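PDB 4KZK: L-arabinose ABC transporter, periplasmic L-arabinose-binding protein from Burkholderia thailandensis, which binds D-galactose, and probably L-arabinose, in the periplasm and probably delivers the sugar to its ABC transporter for import. Local coordinates for residues Pro49-Asp53 / Leu289-His294; Gly141-Tyr145 / Thr181-Arg185; Ser238-Val244 / Gly264-Val270. One frame throughout, in Å; residues are numbered along the deposited sequence. Where two conformers were deposited one is given.

Contact 1 of 3, residues Pro49-Asp53 / Leu289-His294. With GAL (beta-D-galactopyranose), chain B.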
# COMPACT_ATOMS: atom_id res chain seq x y z
N PRO A 49 6.39 2.62 6.61
CA PRO A 49 7.47 1.64 6.76
C PRO A 49 7.55 0.67 5.61
O PRO A 49 8.59 0.04 5.43
CB PRO A 49 7.13 0.94 8.07
CG PRO A 49 5.66 1.12 8.24
CD PRO A 49 5.36 2.48 7.66
N TRP A 50 6.49 0.52 4.82
CA TRP A 50 6.56 -0.26 3.58
C TRP A 50 7.71 0.20 2.69
O TRP A 50 8.45 -0.63 2.14
CB TRP A 50 5.22 -0.21 2.82
CG TRP A 50 5.28 -0.86 1.50
CD1 TRP A 50 5.34 -0.25 0.28
CD2 TRP A 50 5.34 -2.25 1.25
NE1 TRP A 50 5.41 -1.19 -0.71
CE2 TRP A 50 5.42 -2.43 -0.13
CE3 TRP A 50 5.37 -3.38 2.08
CZ2 TRP A 50 5.52 -3.70 -0.72
CZ3 TRP A 50 5.45 -4.62 1.49
CH2 TRP A 50 5.50 -4.77 0.11
N PHE A 51 7.87 1.51 2.55
CA PHE A 51 8.91 2.03 1.67
C PHE A 51 10.28 1.90 2.30
O PHE A 51 11.26 1.69 1.62
CB PHE A 51 8.57 3.46 1.23
CG PHE A 51 7.39 3.51 0.32
CD1 PHE A 51 7.46 2.96 -0.93
CD2 PHE A 51 6.18 4.04 0.72
CE1 PHE A 51 6.34 2.93 -1.75
CE2 PHE A 51 5.07 4.00 -0.09
CZ PHE A 51 5.17 3.45 -1.33
N GLN A 52 10.32 2.00 3.61
CA GLN A 52 11.56 1.69 4.33
C GLN A 52 11.95 0.22 4.09
O GLN A 52 13.13 -0.12 3.94
CB GLN A 52 11.42 2.00 5.84
CG GLN A 52 11.23 3.50 6.15
CD GLN A 52 12.45 4.37 5.82
OE1 GLN A 52 13.56 3.87 5.70
NE2 GLN A 52 12.23 5.67 5.68
N ASP A 53 10.96 -0.67 4.04
CA ASP A 53 11.23 -2.08 3.79
C ASP A 53 11.70 -2.31 2.37
O ASP A 53 12.63 -3.09 2.14
CB ASP A 53 10.00 -2.96 4.04
CG ASP A 53 9.60 -3.03 5.51
OD1 ASP A 53 10.44 -2.76 6.41
OD2 ASP A 53 8.45 -3.41 5.77
N LEU A 289 2.29 -8.28 2.75
CA LEU A 289 2.95 -8.23 1.45
C LEU A 289 4.44 -8.57 1.56
O LEU A 289 5.01 -8.68 2.65
CB LEU A 289 2.78 -6.84 0.85
CG LEU A 289 1.35 -6.34 0.68
CD1 LEU A 289 1.39 -4.94 0.09
CD2 LEU A 289 0.45 -7.25 -0.14
N ASN A 290 5.08 -8.70 0.40
CA ASN A 290 6.47 -9.14 0.33
C ASN A 290 7.41 -8.05 -0.21
O ASN A 290 7.61 -7.93 -1.42
CB ASN A 290 6.60 -10.41 -0.50
CG ASN A 290 7.97 -11.03 -0.36
OD1 ASN A 290 8.90 -10.39 0.13
ND2 ASN A 290 8.12 -12.27 -0.80
N PRO A 291 8.04 -7.25 0.69
CA PRO A 291 8.86 -6.15 0.19
C PRO A 291 10.19 -6.61 -0.40
O PRO A 291 10.92 -5.82 -1.00
CB PRO A 291 9.10 -5.31 1.44
CG PRO A 291 9.09 -6.30 2.57
CD PRO A 291 7.98 -7.25 2.17
N ARG A 292 10.54 -7.88 -0.21
CA ARG A 292 11.69 -8.42 -0.94
C ARG A 292 11.42 -8.41 -2.44
O ARG A 292 12.32 -8.09 -3.24
CB ARG A 292 12.01 -9.84 -0.49
CG ARG A 292 13.32 -10.34 -1.06
CD ARG A 292 13.62 -11.74 -0.59
NE ARG A 292 13.75 -11.84 0.86
CZ ARG A 292 14.87 -11.69 1.56
NH1 ARG A 292 16.02 -11.37 0.95
NH2 ARG A 292 14.84 -11.82 2.89
N LEU A 293 10.21 -8.77 -2.84
CA LEU A 293 9.85 -8.73 -4.26
C LEU A 293 9.90 -7.28 -4.77
O LEU A 293 10.55 -6.98 -5.77
CB LEU A 293 8.48 -9.34 -4.52
CG LEU A 293 8.28 -10.81 -4.10
CD1 LEU A 293 6.86 -11.28 -4.36
CD2 LEU A 293 9.29 -11.71 -4.77
N HIS A 294 9.25 -6.37 -4.05
CA HIS A 294 9.17 -4.97 -4.48
C HIS A 294 10.46 -4.17 -4.35
O HIS A 294 10.62 -3.17 -5.03
CB HIS A 294 8.04 -4.27 -3.71
CG HIS A 294 6.68 -4.75 -4.09
ND1 HIS A 294 5.62 -3.89 -4.29
CD2 HIS A 294 6.20 -6.00 -4.29
CE1 HIS A 294 4.54 -4.59 -4.60
NE2 HIS A 294 4.87 -5.88 -4.61
C1 GAL B . 1.19 1.82 -2.14
C2 GAL B . 0.89 2.17 -0.69
C3 GAL B . 1.85 1.38 0.21
C4 GAL B . 1.77 -0.11 -0.13
C5 GAL B . 2.07 -0.30 -1.60
C6 GAL B . 1.94 -1.76 -2.02
O1 GAL B . 0.22 2.46 -2.94
O2 GAL B . 1.07 3.55 -0.52
O3 GAL B . 1.58 1.61 1.60
O4 GAL B . 0.52 -0.63 0.23
O5 GAL B . 1.10 0.42 -2.35
O6 GAL B . 2.22 -1.92 -3.40

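Contact 2 of 3, residues Gly141-Tyr145 / Thr181-Arg185. With GAL (beta-D-galactopyranose), chain B.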
# COMPACT_ATOMS: atom_id res chain seq x y z
N GLY A 141 3.54 -4.32 -8.80
CA GLY A 141 2.62 -3.91 -7.74
C GLY A 141 1.94 -5.12 -7.17
O GLY A 141 2.33 -6.25 -7.47
N ILE A 142 0.90 -4.89 -6.37
CA ILE A 142 0.17 -5.98 -5.77
C ILE A 142 -1.05 -6.33 -6.62
O ILE A 142 -1.56 -5.48 -7.36
CB ILE A 142 -0.23 -5.69 -4.31
CG1 ILE A 142 -1.35 -4.64 -4.18
CG2 ILE A 142 0.98 -5.27 -3.52
CD1 ILE A 142 -1.85 -4.46 -2.77
N SER A 143 -1.53 -7.56 -6.50
CA SER A 143 -2.79 -7.97 -7.13
C SER A 143 -3.95 -7.41 -6.32
O SER A 143 -4.52 -8.07 -5.46
CB SER A 143 -2.88 -9.50 -7.25
OG SER A 143 -3.93 -9.83 -8.18
N ALA A 144 -4.27 -6.14 -6.58
CA ALA A 144 -5.02 -5.31 -5.65
C ALA A 144 -6.43 -5.78 -5.35
O ALA A 144 -6.84 -5.80 -4.19
CB ALA A 144 -5.03 -3.86 -6.14
N TYR A 145 -7.16 -6.17 -6.39
CA TYR A 145 -8.52 -6.65 -6.18
C TYR A 145 -8.53 -7.91 -5.34
O TYR A 145 -9.30 -7.99 -4.37
CB TYR A 145 -9.24 -6.85 -7.52
CG TYR A 145 -10.68 -7.26 -7.31
CD1 TYR A 145 -11.66 -6.31 -7.00
CD2 TYR A 145 -11.07 -8.60 -7.36
CE1 TYR A 145 -12.98 -6.69 -6.75
CE2 TYR A 145 -12.37 -8.97 -7.10
CZ TYR A 145 -13.33 -8.01 -6.80
OH TYR A 145 -14.65 -8.41 -6.56
N THR A 181 -4.91 1.50 -7.77
CA THR A 181 -4.60 0.40 -6.87
C THR A 181 -5.36 0.56 -5.57
O THR A 181 -5.82 -0.40 -4.98
CB THR A 181 -3.07 0.19 -6.65
OG1 THR A 181 -2.84 -0.99 -5.88
CG2 THR A 181 -2.44 1.39 -5.95
N ALA A 182 -5.53 1.79 -5.10
CA ALA A 182 -6.30 2.00 -3.88
C ALA A 182 -7.78 1.68 -4.07
O ALA A 182 -8.40 1.06 -3.22
CB ALA A 182 -6.13 3.44 -3.38
N ARG A 183 -8.35 2.12 -5.19
CA ARG A 183 -9.73 1.82 -5.52
C ARG A 183 -9.96 0.32 -5.60
O ARG A 183 -10.94 -0.20 -5.09
CB ARG A 183 -10.13 2.48 -6.84
CG ARG A 183 -11.63 2.37 -7.16
CD ARG A 183 -11.98 2.75 -8.60
NE ARG A 183 -11.50 1.75 -9.55
CZ ARG A 183 -12.06 0.54 -9.75
NH1 ARG A 183 -13.17 0.17 -9.10
NH2 ARG A 183 -11.52 -0.29 -10.63
N GLU A 184 -9.03 -0.41 -6.23
CA GLU A 184 -9.22 -1.85 -6.40
C GLU A 184 -9.17 -2.60 -5.06
O GLU A 184 -9.94 -3.55 -4.83
CB GLU A 184 -8.17 -2.41 -7.36
CG GLU A 184 -8.36 -1.93 -8.80
CD GLU A 184 -7.13 -2.09 -9.67
OE1 GLU A 184 -6.19 -2.83 -9.30
OE2 GLU A 184 -7.10 -1.47 -10.77
N ARG A 185 -8.28 -2.16 -4.16
CA ARG A 185 -8.17 -2.76 -2.83
C ARG A 185 -9.47 -2.62 -2.06
O ARG A 185 -9.92 -3.59 -1.45
CB ARG A 185 -7.05 -2.10 -2.02
CG ARG A 185 -5.67 -2.34 -2.58
CD ARG A 185 -4.64 -1.37 -2.03
NE ARG A 185 -3.50 -1.27 -2.92
CZ ARG A 185 -2.26 -0.96 -2.53
NH1 ARG A 185 -2.00 -0.74 -1.25
NH2 ARG A 185 -1.27 -0.85 -3.41
C1 GAL B . 1.19 1.82 -2.14
C2 GAL B . 0.89 2.17 -0.69
C3 GAL B . 1.85 1.38 0.21
C4 GAL B . 1.77 -0.11 -0.13
C5 GAL B . 2.07 -0.30 -1.60
C6 GAL B . 1.94 -1.76 -2.02
O1 GAL B . 0.22 2.46 -2.94
O2 GAL B . 1.07 3.55 -0.52
O3 GAL B . 1.58 1.61 1.60
O4 GAL B . 0.52 -0.63 0.23
O5 GAL B . 1.10 0.42 -2.35
O6 GAL B . 2.22 -1.92 -3.40
O HOH W 1 -2.06 -2.84 -7.75
O HOH W 2 -3.78 -4.13 -9.63
O HOH W 3 -6.54 -5.72 -9.18

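Contact 3 of 3, residues Ser238-Val244 / Gly264-Val270. With GAL (beta-D-galactopyranose), chain B.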
# COMPACT_ATOMS: atom_id res chain seq x y z
N SER A 238 -6.63 1.47 2.00
CA SER A 238 -5.69 1.05 0.99
C SER A 238 -4.46 0.41 1.60
O SER A 238 -3.73 -0.30 0.92
CB SER A 238 -5.29 2.23 0.11
OG SER A 238 -4.72 3.27 0.88
N ASN A 239 -4.20 0.68 2.88
CA ASN A 239 -3.01 0.16 3.55
C ASN A 239 -3.18 0.21 5.06
O ASN A 239 -4.21 0.66 5.57
CB ASN A 239 -1.72 0.88 3.08
CG ASN A 239 -1.66 2.34 3.49
OD1 ASN A 239 -2.56 2.87 4.14
ND2 ASN A 239 -0.59 3.01 3.10
N ASP A 240 -2.17 -0.26 5.79
CA ASP A 240 -2.19 -0.23 7.25
C ASP A 240 -2.33 1.19 7.79
O ASP A 240 -3.06 1.42 8.78
CB ASP A 240 -0.91 -0.86 7.85
CG ASP A 240 -0.79 -2.34 7.59
OD1 ASP A 240 -1.82 -3.00 7.43
OD2 ASP A 240 0.35 -2.87 7.56
N ASP A 241 -1.63 2.13 7.18
CA ASP A 241 -1.60 3.50 7.67
C ASP A 241 -2.98 4.14 7.68
O ASP A 241 -3.39 4.73 8.68
CB ASP A 241 -0.65 4.32 6.82
CG ASP A 241 0.75 3.74 6.77
OD1 ASP A 241 0.87 2.51 6.74
OD2 ASP A 241 1.71 4.52 6.63
N THR A 242 -3.70 4.01 6.58
CA THR A 242 -5.04 4.54 6.47
C THR A 242 -5.97 3.78 7.41
O THR A 242 -6.70 4.39 8.17
CB THR A 242 -5.54 4.54 5.01
OG1 THR A 242 -5.36 3.25 4.40
CG2 THR A 242 -4.75 5.54 4.24
N THR A 243 -5.90 2.46 7.41
CA THR A 243 -6.72 1.64 8.29
C THR A 243 -6.61 2.05 9.73
O THR A 243 -7.62 2.18 10.45
CB THR A 243 -6.42 0.14 8.08
OG1 THR A 243 -6.66 -0.19 6.69
CG2 THR A 243 -7.31 -0.73 8.94
N VAL A 244 -5.37 2.28 10.19
CA VAL A 244 -5.12 2.66 11.60
C VAL A 244 -5.74 4.02 11.90
O VAL A 244 -6.17 4.29 13.02
CB VAL A 244 -3.61 2.71 11.92
CG1 VAL A 244 -3.31 3.61 13.13
CG2 VAL A 244 -3.10 1.31 12.13
N GLY A 264 -5.87 -4.17 7.62
CA GLY A 264 -5.08 -3.39 6.69
C GLY A 264 -4.42 -4.19 5.60
O GLY A 264 -4.73 -5.37 5.41
N ILE A 265 -3.54 -3.51 4.87
CA ILE A 265 -2.68 -4.09 3.84
C ILE A 265 -1.26 -3.55 4.06
O ILE A 265 -1.09 -2.34 4.25
CB ILE A 265 -3.15 -3.74 2.42
CG1 ILE A 265 -4.54 -4.33 2.18
CG2 ILE A 265 -2.15 -4.22 1.39
CD1 ILE A 265 -5.21 -3.75 0.95
N ASN A 266 -0.30 -4.49 4.08
CA ASN A 266 1.17 -4.33 4.05
C ASN A 266 1.81 -5.30 5.02
O ASN A 266 2.70 -6.02 4.65
CB ASN A 266 1.67 -2.93 4.37
CG ASN A 266 1.43 -1.95 3.27
OD1 ASN A 266 1.11 -2.33 2.14
ND2 ASN A 266 1.64 -0.67 3.57
N GLY A 267 1.33 -5.31 6.25
CA GLY A 267 1.89 -6.17 7.29
C GLY A 267 3.27 -5.74 7.78
O GLY A 267 4.03 -6.53 8.33
N SER A 268 3.59 -4.45 7.56
CA SER A 268 4.84 -3.84 8.01
C SER A 268 4.64 -3.19 9.39
O SER A 268 3.74 -3.58 10.15
CB SER A 268 5.34 -2.85 6.96
OG SER A 268 6.62 -2.34 7.27
N GLN A 269 5.49 -2.22 9.72
CA GLN A 269 5.60 -1.78 11.11
C GLN A 269 4.36 -1.12 11.69
O GLN A 269 4.18 -1.16 12.89
CB GLN A 269 6.84 -0.88 11.28
CG GLN A 269 8.16 -1.54 10.86
CD GLN A 269 8.50 -2.80 11.64
OE1 GLN A 269 8.92 -3.84 11.09
NE2 GLN A 269 8.27 -2.75 12.90
N VAL A 270 3.49 -0.56 10.87
CA VAL A 270 2.24 -0.01 11.40
C VAL A 270 1.35 -1.14 11.94
O VAL A 270 0.78 -1.03 13.02
CB VAL A 270 1.49 0.83 10.35
CG1 VAL A 270 0.13 1.26 10.88
CG2 VAL A 270 2.31 2.04 9.91
C1 GAL B . 1.19 1.82 -2.14
C2 GAL B . 0.89 2.17 -0.69
C3 GAL B . 1.85 1.38 0.21
C4 GAL B . 1.77 -0.11 -0.13
C5 GAL B . 2.07 -0.30 -1.60
C6 GAL B . 1.94 -1.76 -2.02
O1 GAL B . 0.22 2.46 -2.94
O2 GAL B . 1.07 3.55 -0.52
O3 GAL B . 1.58 1.61 1.60
O4 GAL B . 0.52 -0.63 0.23
O5 GAL B . 1.10 0.42 -2.35
O6 GAL B . 2.22 -1.92 -3.40
O HOH W 4 2.62 -1.42 7.99
O HOH W 5 2.53 0.59 6.04

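Contact 1 of 3, residues Pro49-Asp53 / Leu289-His294
Trp50 and His294 meet at a shared acceptor, Asp123 OD1, to which Trp50 NE1 and His294 ND1 each donate; the same oxygen is hydrogen-bonded to the galactose. This common partner helps to set the orientation of both rings. The indole directs its benzo edge at the imidazole face in a T-shaped pair, the planes 79° apart, with Trp50 CZ2 3.6 Å from His294 ND1. His294 NE2 is taken up by Thr318 OG1. Trp50 sits in the first turn of helix 49-65, and with CG anti to the backbone N (chi1 174°) its indole projects over the sugar. The apolar side of the galactose lies against one indole face, Trp50 NE1 coming 3.6 Å from GAL C5, which is the aromatic platform common in sugar-binding proteins. Leu289, in the connection between strand 283-288 and helix 291-308, brings CB to within 3.5 Å of Trp50 CH2, while its CD1 lies 3.9 Å from GAL C6. Pro291 CB makes an off-centre CH-pi contact, 4.2 Å from the centroid of the six-membered ring of Trp50. One turn further along helix 49-65, Asp53 CB packs on Pro291 CB at 3.6 Å, and its carboxylate is bound by Ser268 OG.

Contact 2 of 3, residues Gly141-Tyr145 / Thr181-Arg185
The chain leaves strand 139-142 through an inverse gamma turn centred on Ser143 and starts helix 144-161 close against helix 180-195, with Ala144 CA 4.9 Å from Arg185 CA and a CA-H...O contact from Arg185 CA to Ala144 O. Arg185 runs extended from CG to NE across Ile142, whose CD1 rests over the centre of the guanidinium face, 3.5 Å from Arg185 CZ. Within the guanidinium plane, Arg185 NE and NH2 both donate to Thr181 OG1, at 3.0 and 2.9 Å, a side-on grip one helical turn back that sets the rotation of the group. Its far edge serves the sugar: Arg185 NH1 binds GAL O4 at 2.9 Å and NH2 binds the ring oxygen GAL O5 at 2.9 Å. NH1 also donates to Ser238 O. The methyl of Ala144 touches both Thr181 OG1 and Glu184 OE1. One water donates to Ile142 O at 2.7 Å and pairs with Thr181 OG1; another links Tyr145 N to Glu184 OE1. Ile142 thus covers the guanidinium and touches GAL O6 through CG2, while second-shell Thr181 positions first-shell Arg185, an arrangement of the interlobe sugar cleft of periplasmic binding proteins.

Contact 3 of 3, residues Ser238-Val244 / Gly264-Val270
Asn239 and Asn266 converge on one hydroxyl of the galactose: Asn239 ND2 donates to GAL O3 at 3.0 Å and almost straight (177°), and Asn266 ND2 donates to the same oxygen at 3.0 Å. The other end of the Asn266 amide receives GAL O4, whose hydroxyl donates to OD1 over only 2.6 Å, so this one amide reads two adjacent hydroxyls. Asn239 is held from behind, because its OD1 accepts from Thr242 N at 2.9 Å and caps helix 240-252; with CG between the backbone N and the carbonyl carbon (chi1 67°), the amide can cap the helix and still present its nitrogen to the sugar. A water between Asp241 OD1 and Asn266 ND2 ties the two segments together beside the ligand. Behind this layer, Asp240 N donates to Ile265 O at 2.8 Å, and Asp240 OD2 takes Gly267 N at 2.9 Å on its syn side; a second water also donates to OD2, while OD1 turns to Ser286 OG. Farther out Val270 packs with CG1 3.8 Å from Asp240 CB, and its CG2 crosses Asp241 at about a right angle, against OD1. Thr243 packs on the bare CA of Gly264. The starts of helices 240-252 and 269-276 thus lie side by side where strands 233-236 and 260-264 end, with Phe283 of strand 283-288 flanking Asp240 and Thr243.

The three contacts surround one galactose, their centres 12 to 15 Å apart. Contact 1 closes the longest loop of chain, and contacts 2 and 3 follow one another inside it. Contacts 1 and 2 join through apolar atoms, Leu289 CD1 lying 3.6 Å from Ile142 CG2. Contacts 1 and 3 meet through a backbone hydrogen bond, Leu289 N to Asn266 O at 3.0 Å. Between contacts 2 and 3 the aliphatic part of Arg185 packs on Ile265, CG to CD1 at 3.8 Å. These two contacts also meet on the ligand itself, since GAL O4 is bound by both Arg185 and Asn266; Lys44, Asp48, Asp123 and Asp124 add further hydrogen bonds to the sugar.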